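Local coordinates for protein deacetylase EF_0837 (Enterococcus faecalis, PDB 2ICS) that can deacetylate acetyl-(R)-mandelate in vitro, though with very low efficiency, using two zinc ions per subunit, and here holds adenine in its pocket, at residues 209-214 against 270-275; 58-63 against 184-189. All blocks are in the same frame, centred on the assembly; numbering follows the deposited sequence.

Interaction 1. Residues 209-214 against 270-275; sequences LTHCFN and STDIYI. With ZN (zinc ion), chain C; ZN (zinc ion), chain B.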
loop_
_atom_site.group_PDB
_atom_site.type_symbol
_atom_site.label_atom_id
_atom_site.label_comp_id
_atom_site.label_asym_id
_atom_site.label_seq_id
_atom_site.Cartn_x
_atom_site.Cartn_y
_atom_site.Cartn_z
ATOM N N LEU A 209 -4.039 -9.046 4.620
ATOM C CA LEU A 209 -5.267 -9.333 3.889
ATOM C C LEU A 209 -5.618 -8.083 3.088
ATOM O O LEU A 209 -6.075 -7.097 3.664
ATOM C CB LEU A 209 -6.398 -9.633 4.875
ATOM C CG LEU A 209 -7.778 -9.899 4.277
ATOM C CD1 LEU A 209 -7.774 -11.299 3.688
ATOM C CD2 LEU A 209 -8.865 -9.767 5.343
ATOM N N THR A 210 -5.405 -8.102 1.774
ATOM C CA THR A 210 -5.721 -6.922 0.976
ATOM C C THR A 210 -7.147 -7.036 0.410
ATOM O O THR A 210 -7.727 -8.127 0.390
ATOM C CB THR A 210 -4.642 -6.699 -0.132
ATOM O OG1 THR A 210 -4.738 -5.363 -0.646
ATOM C CG2 THR A 210 -4.794 -7.705 -1.255
ATOM N N HIS A 211 -7.718 -5.907 -0.014
ATOM C CA HIS A 211 -9.095 -5.854 -0.518
ATOM C C HIS A 211 -10.038 -6.129 0.657
ATOM O O HIS A 211 -11.163 -6.600 0.476
ATOM C CB HIS A 211 -9.351 -6.915 -1.596
ATOM C CG HIS A 211 -8.425 -6.837 -2.766
ATOM N ND1 HIS A 211 -7.958 -5.658 -3.306
ATOM C CD2 HIS A 211 -7.924 -7.825 -3.548
ATOM C CE1 HIS A 211 -7.212 -5.961 -4.372
ATOM N NE2 HIS A 211 -7.162 -7.265 -4.559
ATOM N N CYS A 212 -9.575 -5.821 1.863
ATOM C CA CYS A 212 -10.342 -6.087 3.076
ATOM C C CYS A 212 -11.792 -5.599 3.113
ATOM O O CYS A 212 -12.641 -6.260 3.708
ATOM C CB CYS A 212 -9.583 -5.561 4.301
ATOM S SG CYS A 212 -9.408 -3.758 4.416
ATOM N N PHE A 213 -12.085 -4.453 2.502
ATOM C CA PHE A 213 -13.453 -3.953 2.509
ATOM C C PHE A 213 -14.158 -4.086 1.164
ATOM O O PHE A 213 -14.917 -3.200 0.774
ATOM C CB PHE A 213 -13.505 -2.488 2.968
ATOM C CG PHE A 213 -13.036 -2.267 4.390
ATOM C CD1 PHE A 213 -13.153 -3.272 5.352
ATOM C CD2 PHE A 213 -12.483 -1.044 4.765
ATOM C CE1 PHE A 213 -12.726 -3.063 6.665
ATOM C CE2 PHE A 213 -12.054 -0.823 6.074
ATOM C CZ PHE A 213 -12.174 -1.830 7.027
ATOM N N ASN A 214 -13.920 -5.184 0.450
ATOM C CA ASN A 214 -14.589 -5.371 -0.830
ATOM C C ASN A 214 -16.053 -5.709 -0.544
ATOM O O ASN A 214 -16.374 -6.257 0.513
ATOM C CB ASN A 214 -13.920 -6.479 -1.658
ATOM C CG ASN A 214 -14.149 -7.867 -1.089
ATOM O OD1 ASN A 214 -13.209 -8.530 -0.630
ATOM N ND2 ASN A 214 -15.394 -8.325 -1.127
ATOM N N SER A 270 -4.252 1.367 0.838
ATOM C CA SER A 270 -3.548 1.192 -0.431
ATOM C C SER A 270 -4.540 1.314 -1.583
ATOM O O SER A 270 -5.753 1.229 -1.384
ATOM C CB SER A 270 -2.838 -0.164 -0.479
ATOM O OG SER A 270 -3.754 -1.224 -0.278
ATOM N N THR A 271 -4.013 1.462 -2.792
ATOM C CA THR A 271 -4.836 1.680 -3.976
ATOM C C THR A 271 -5.132 0.543 -4.941
ATOM O O THR A 271 -6.183 0.555 -5.586
ATOM C CB THR A 271 -4.210 2.774 -4.840
ATOM O OG1 THR A 271 -2.912 2.333 -5.265
ATOM C CG2 THR A 271 -4.069 4.074 -4.052
ATOM N N ASP A 272 -4.222 -0.424 -5.043
ATOM C CA ASP A 272 -4.344 -1.503 -6.027
ATOM C C ASP A 272 -4.553 -0.790 -7.361
ATOM O O ASP A 272 -5.403 -1.150 -8.169
ATOM C CB ASP A 272 -5.514 -2.435 -5.761
ATOM C CG ASP A 272 -5.635 -3.512 -6.834
ATOM O OD1 ASP A 272 -4.598 -3.870 -7.426
ATOM O OD2 ASP A 272 -6.750 -4.008 -7.091
ATOM N N ILE A 273 -3.747 0.241 -7.560
ATOM C CA ILE A 273 -3.806 1.079 -8.744
ATOM C C ILE A 273 -2.992 0.544 -9.924
ATOM O O ILE A 273 -1.976 -0.133 -9.752
ATOM C CB ILE A 273 -3.277 2.487 -8.390
ATOM C CG1 ILE A 273 -3.549 3.473 -9.518
ATOM C CG2 ILE A 273 -1.763 2.423 -8.123
ATOM C CD1 ILE A 273 -3.191 4.908 -9.141
ATOM N N TYR A 274 -3.472 0.839 -11.123
ATOM C CA TYR A 274 -2.777 0.489 -12.354
ATOM C C TYR A 274 -3.332 1.504 -13.349
ATOM O O TYR A 274 -4.364 2.128 -13.078
ATOM C CB TYR A 274 -2.998 -0.980 -12.756
ATOM C CG TYR A 274 -4.314 -1.351 -13.379
ATOM C CD1 TYR A 274 -4.398 -1.632 -14.743
ATOM C CD2 TYR A 274 -5.458 -1.497 -12.602
ATOM C CE1 TYR A 274 -5.593 -2.055 -15.314
ATOM C CE2 TYR A 274 -6.657 -1.919 -13.161
ATOM C CZ TYR A 274 -6.720 -2.197 -14.517
ATOM O OH TYR A 274 -7.904 -2.621 -15.073
ATOM N N ILE A 275 -2.651 1.696 -14.472
ATOM C CA ILE A 275 -3.051 2.725 -15.421
ATOM C C ILE A 275 -4.543 2.912 -15.701
ATOM O O ILE A 275 -5.022 4.044 -15.736
ATOM C CB ILE A 275 -2.274 2.577 -16.759
ATOM C CG1 ILE A 275 -2.362 3.887 -17.547
ATOM C CG2 ILE A 275 -2.827 1.418 -17.584
ATOM C CD1 ILE A 275 -1.285 4.044 -18.611
HETATM ZN ZN ZN C . -6.031 -8.261 -6.147
HETATM ZN ZN ZN B . -3.607 -5.857 -7.266
HETATM O O HOH W 1 -5.553 -6.204 -6.883
#

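Interaction 2. Residues 58-63 against 184-189; sequences DDHVHC and PLMVHI. With ZN (zinc ion), chain B; ZN (zinc ion), chain C; ADE (adenine), chain D.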
loop_
_atom_site.group_PDB
_atom_site.type_symbol
_atom_site.label_atom_id
_atom_site.label_comp_id
_atom_site.label_asym_id
_atom_site.label_seq_id
_atom_site.Cartn_x
_atom_site.Cartn_y
_atom_site.Cartn_z
ATOM N N ASP A 58 2.500 3.343 -0.645
ATOM C CA ASP A 58 1.358 2.600 -1.183
ATOM C C ASP A 58 1.799 1.143 -1.291
ATOM O O ASP A 58 2.485 0.787 -2.241
ATOM C CB ASP A 58 1.005 3.128 -2.574
ATOM C CG ASP A 58 -0.375 2.697 -3.032
ATOM O OD1 ASP A 58 -0.890 1.679 -2.519
ATOM O OD2 ASP A 58 -0.940 3.374 -3.919
ATOM N N ASP A 59 1.404 0.298 -0.339
ATOM C CA ASP A 59 1.844 -1.096 -0.371
ATOM C C ASP A 59 1.073 -2.071 -1.262
ATOM O O ASP A 59 1.210 -3.284 -1.118
ATOM C CB ASP A 59 1.967 -1.670 1.055
ATOM C CG ASP A 59 0.627 -1.883 1.731
ATOM O OD1 ASP A 59 -0.413 -1.870 1.037
ATOM O OD2 ASP A 59 0.626 -2.079 2.965
ATOM N N HIS A 60 0.244 -1.562 -2.161
ATOM C CA HIS A 60 -0.438 -2.446 -3.092
ATOM C C HIS A 60 -0.544 -1.689 -4.403
ATOM O O HIS A 60 -1.449 -0.879 -4.612
ATOM C CB HIS A 60 -1.819 -2.891 -2.604
ATOM C CG HIS A 60 -2.436 -3.941 -3.474
ATOM N ND1 HIS A 60 -3.320 -4.897 -3.026
ATOM C CD2 HIS A 60 -2.299 -4.166 -4.808
ATOM C CE1 HIS A 60 -3.685 -5.657 -4.079
ATOM N NE2 HIS A 60 -3.091 -5.252 -5.183
ATOM N N VAL A 61 0.392 -1.991 -5.294
ATOM C CA VAL A 61 0.482 -1.321 -6.578
ATOM C C VAL A 61 0.842 -2.294 -7.707
ATOM O O VAL A 61 1.253 -3.422 -7.459
ATOM C CB VAL A 61 1.565 -0.221 -6.461
ATOM C CG1 VAL A 61 2.206 0.051 -7.791
ATOM C CG2 VAL A 61 0.955 1.029 -5.866
ATOM N N HIS A 62 0.677 -1.842 -8.945
ATOM C CA HIS A 62 1.031 -2.625 -10.119
ATOM C C HIS A 62 1.736 -1.659 -11.065
ATOM O O HIS A 62 1.101 -0.887 -11.789
ATOM C CB HIS A 62 -0.218 -3.234 -10.742
ATOM C CG HIS A 62 -0.821 -4.316 -9.902
ATOM N ND1 HIS A 62 -0.214 -5.531 -9.671
ATOM C CD2 HIS A 62 -1.946 -4.317 -9.143
ATOM C CE1 HIS A 62 -0.967 -6.211 -8.791
ATOM N NE2 HIS A 62 -2.032 -5.518 -8.441
ATOM N N CYS A 63 3.065 -1.689 -11.027
ATOM C CA CYS A 63 3.855 -0.780 -11.837
ATOM C C CYS A 63 4.979 -1.368 -12.688
ATOM O O CYS A 63 5.999 -0.709 -12.896
ATOM C CB CYS A 63 4.420 0.329 -10.944
ATOM S SG CYS A 63 5.426 -0.261 -9.578
ATOM N N PRO A 184 7.041 -11.613 4.646
ATOM C CA PRO A 184 5.644 -11.165 4.591
ATOM C C PRO A 184 4.848 -11.735 3.425
ATOM O O PRO A 184 5.355 -11.872 2.311
ATOM C CB PRO A 184 5.771 -9.648 4.518
ATOM C CG PRO A 184 7.002 -9.391 5.346
ATOM C CD PRO A 184 7.949 -10.466 4.833
ATOM N N LEU A 185 3.591 -12.060 3.699
ATOM C CA LEU A 185 2.689 -12.611 2.699
ATOM C C LEU A 185 1.456 -11.726 2.545
ATOM O O LEU A 185 0.825 -11.374 3.538
ATOM C CB LEU A 185 2.232 -14.013 3.124
ATOM C CG LEU A 185 0.974 -14.558 2.438
ATOM C CD1 LEU A 185 1.266 -14.863 0.981
ATOM C CD2 LEU A 185 0.500 -15.815 3.150
HETATM N N MSE A 186 1.123 -11.351 1.311
HETATM C CA MSE A 186 -0.079 -10.555 1.069
HETATM C C MSE A 186 -1.113 -11.467 0.409
HETATM O O MSE A 186 -0.807 -12.153 -0.566
HETATM C CB MSE A 186 0.197 -9.368 0.142
HETATM C CG MSE A 186 -1.079 -8.575 -0.164
HETATM SE SE MSE A 186 -0.877 -6.976 -1.239
HETATM C CE MSE A 186 -0.375 -5.742 0.167
ATOM N N VAL A 187 -2.330 -11.477 0.939
ATOM C CA VAL A 187 -3.386 -12.321 0.393
ATOM C C VAL A 187 -4.529 -11.507 -0.188
ATOM O O VAL A 187 -5.134 -10.673 0.479
ATOM C CB VAL A 187 -3.965 -13.281 1.470
ATOM C CG1 VAL A 187 -5.076 -14.140 0.876
ATOM C CG2 VAL A 187 -2.858 -14.170 2.012
ATOM N N HIS A 188 -4.808 -11.754 -1.457
ATOM C CA HIS A 188 -5.887 -11.086 -2.156
ATOM C C HIS A 188 -7.119 -11.976 -2.034
ATOM O O HIS A 188 -7.024 -13.202 -2.132
ATOM C CB HIS A 188 -5.453 -10.852 -3.623
ATOM C CG HIS A 188 -6.516 -11.095 -4.658
ATOM N ND1 HIS A 188 -6.667 -10.239 -5.728
ATOM C CD2 HIS A 188 -7.371 -12.142 -4.798
ATOM C CE1 HIS A 188 -7.598 -10.784 -6.490
ATOM N NE2 HIS A 188 -8.053 -11.936 -5.970
ATOM N N ILE A 189 -8.264 -11.359 -1.772
ATOM C CA ILE A 189 -9.517 -12.092 -1.660
ATOM C C ILE A 189 -10.511 -11.469 -2.626
ATOM O O ILE A 189 -10.409 -10.291 -2.973
ATOM C CB ILE A 189 -10.125 -12.039 -0.229
ATOM C CG1 ILE A 189 -10.350 -10.585 0.197
ATOM C CG2 ILE A 189 -9.206 -12.758 0.754
ATOM C CD1 ILE A 189 -11.062 -10.437 1.554
HETATM ZN ZN ZN B . -3.607 -5.857 -7.266
HETATM ZN ZN ZN C . -6.031 -8.261 -6.147
HETATM N N9 ADE D . -10.463 -10.231 -10.790
HETATM C C8 ADE D . -10.679 -10.409 -9.452
HETATM N N7 ADE D . -9.772 -9.778 -8.758
HETATM C C5 ADE D . -8.915 -9.154 -9.601
HETATM C C6 ADE D . -7.757 -8.336 -9.448
HETATM N N6 ADE D . -7.279 -8.021 -8.187
HETATM N N1 ADE D . -7.135 -7.874 -10.559
HETATM C C2 ADE D . -7.580 -8.166 -11.793
HETATM N N3 ADE D . -8.663 -8.930 -11.981
HETATM C C4 ADE D . -9.350 -9.438 -10.930
HETATM O O HOH W 1 -5.553 -6.204 -6.883
#

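Interaction 1. Residues 209-214 against 270-275
H211 and D272 face each other across the binuclear zinc centre, each bound to a different metal ion. The imidazole grips one zinc through NE2, at 2.2 Å from H211 NE2 to the ion, while the carboxylate takes the other, with D272 OD1 also 2.2 Å from its ion. A shared water, in plane at the edge of the H211 ring, bridges the two metals; the residues are linked through metal and solvent, without a direct hydrogen bond. Their closest approach is H211 CE1 to D272 OD2, 3.4 Å, where the carboxylate meets the ring edge with the two planes 56° apart. D272 reaches in because its CG lies anti to the backbone N (chi1 178°), which extends the acid toward the metals. Aspartate gives its zinc an anionic oxygen, OD1, leaving OD2 at that ring edge. Histidine suits its place since both nitrogens are used: ND1 is hydrogen-bonded to the carbonyl of G245, which fixes the rotation of the ring and leaves NE2 for zinc. T210 lays its methyl over the centre of one face of that ring, with CG2 3.9 Å above the plane. Its hydroxyl and that of S270 stand 4.3 Å apart, OG1 to OG, and both are hydrogen-bonded to D243. Strand 208-210 lies between strands 186-189 and 241-243, D272 in the loop between helices 253-261 and 275-279.

Interaction 2. Residues 58-63 against 184-189
M186, a selenomethionine in this crystal, pushes its side chain across the barrel interior until it meets D59 and H60. Here the packing is close: D59 meets it mainly through its backbone O, 3.2 Å from the terminal methyl CE, with D59 OD1 a looser neighbour at 4.0 Å from CE. The selenium sits 4.2 Å from the centroid of the H60 ring, in an oblique Met-aromatic contact 34° off the ring normal. A long unbranched chain suits this place, extended through its first two torsions and bent at chi3 (-84°), which swings CE toward D59. The side chain of T210 also touches M186, and its hydroxyl is hydrogen-bonded to H60 ND1, leaving NE2 to coordinate zinc. In the TIM barrel of the amidohydrolase superfamily, H60 and H62 form the characteristic HxH pair at the end of the first barrel strand. The H62 NE2 to zinc distance is 2.0 Å, on the ion that H60 also binds; the carbamate of K154 binds both ions. Farther along, the contact is looser: H60 and H188 do not touch, with H60 NE2 and H188 ND1 6.2 Å apart, and metals and water lie between them. H188 binds the second zinc through ND1, at 2.1 Å, and on this ligand side adenine comes up to the ring edge, its N6 3.3 Å from H188 CE1 and itself coordinated to that zinc.

In the fold
After the N-terminal strands, the chain reaches strand 51-61 and the residues just after it, carrying H60 and H62. Interaction 2 closes a long loop when strand 186-189 arrives, with 120 residues between 58-63 and 184-189. Interaction 1 then opens on the neighbouring parallel strand 208-210 and closes at the loop before helix 275-279, with 55 residues between its segments. The two loops follow in series, neither nested nor crossed. Their centres are 8 Å apart, and they share both zinc ions and the bridging water. The return to 270-275 also brings that loop back beside 58-63, where T271 OG1 meets D58 OD2 at 2.6 Å. Together they tie early and late parts of the barrel around one metal centre.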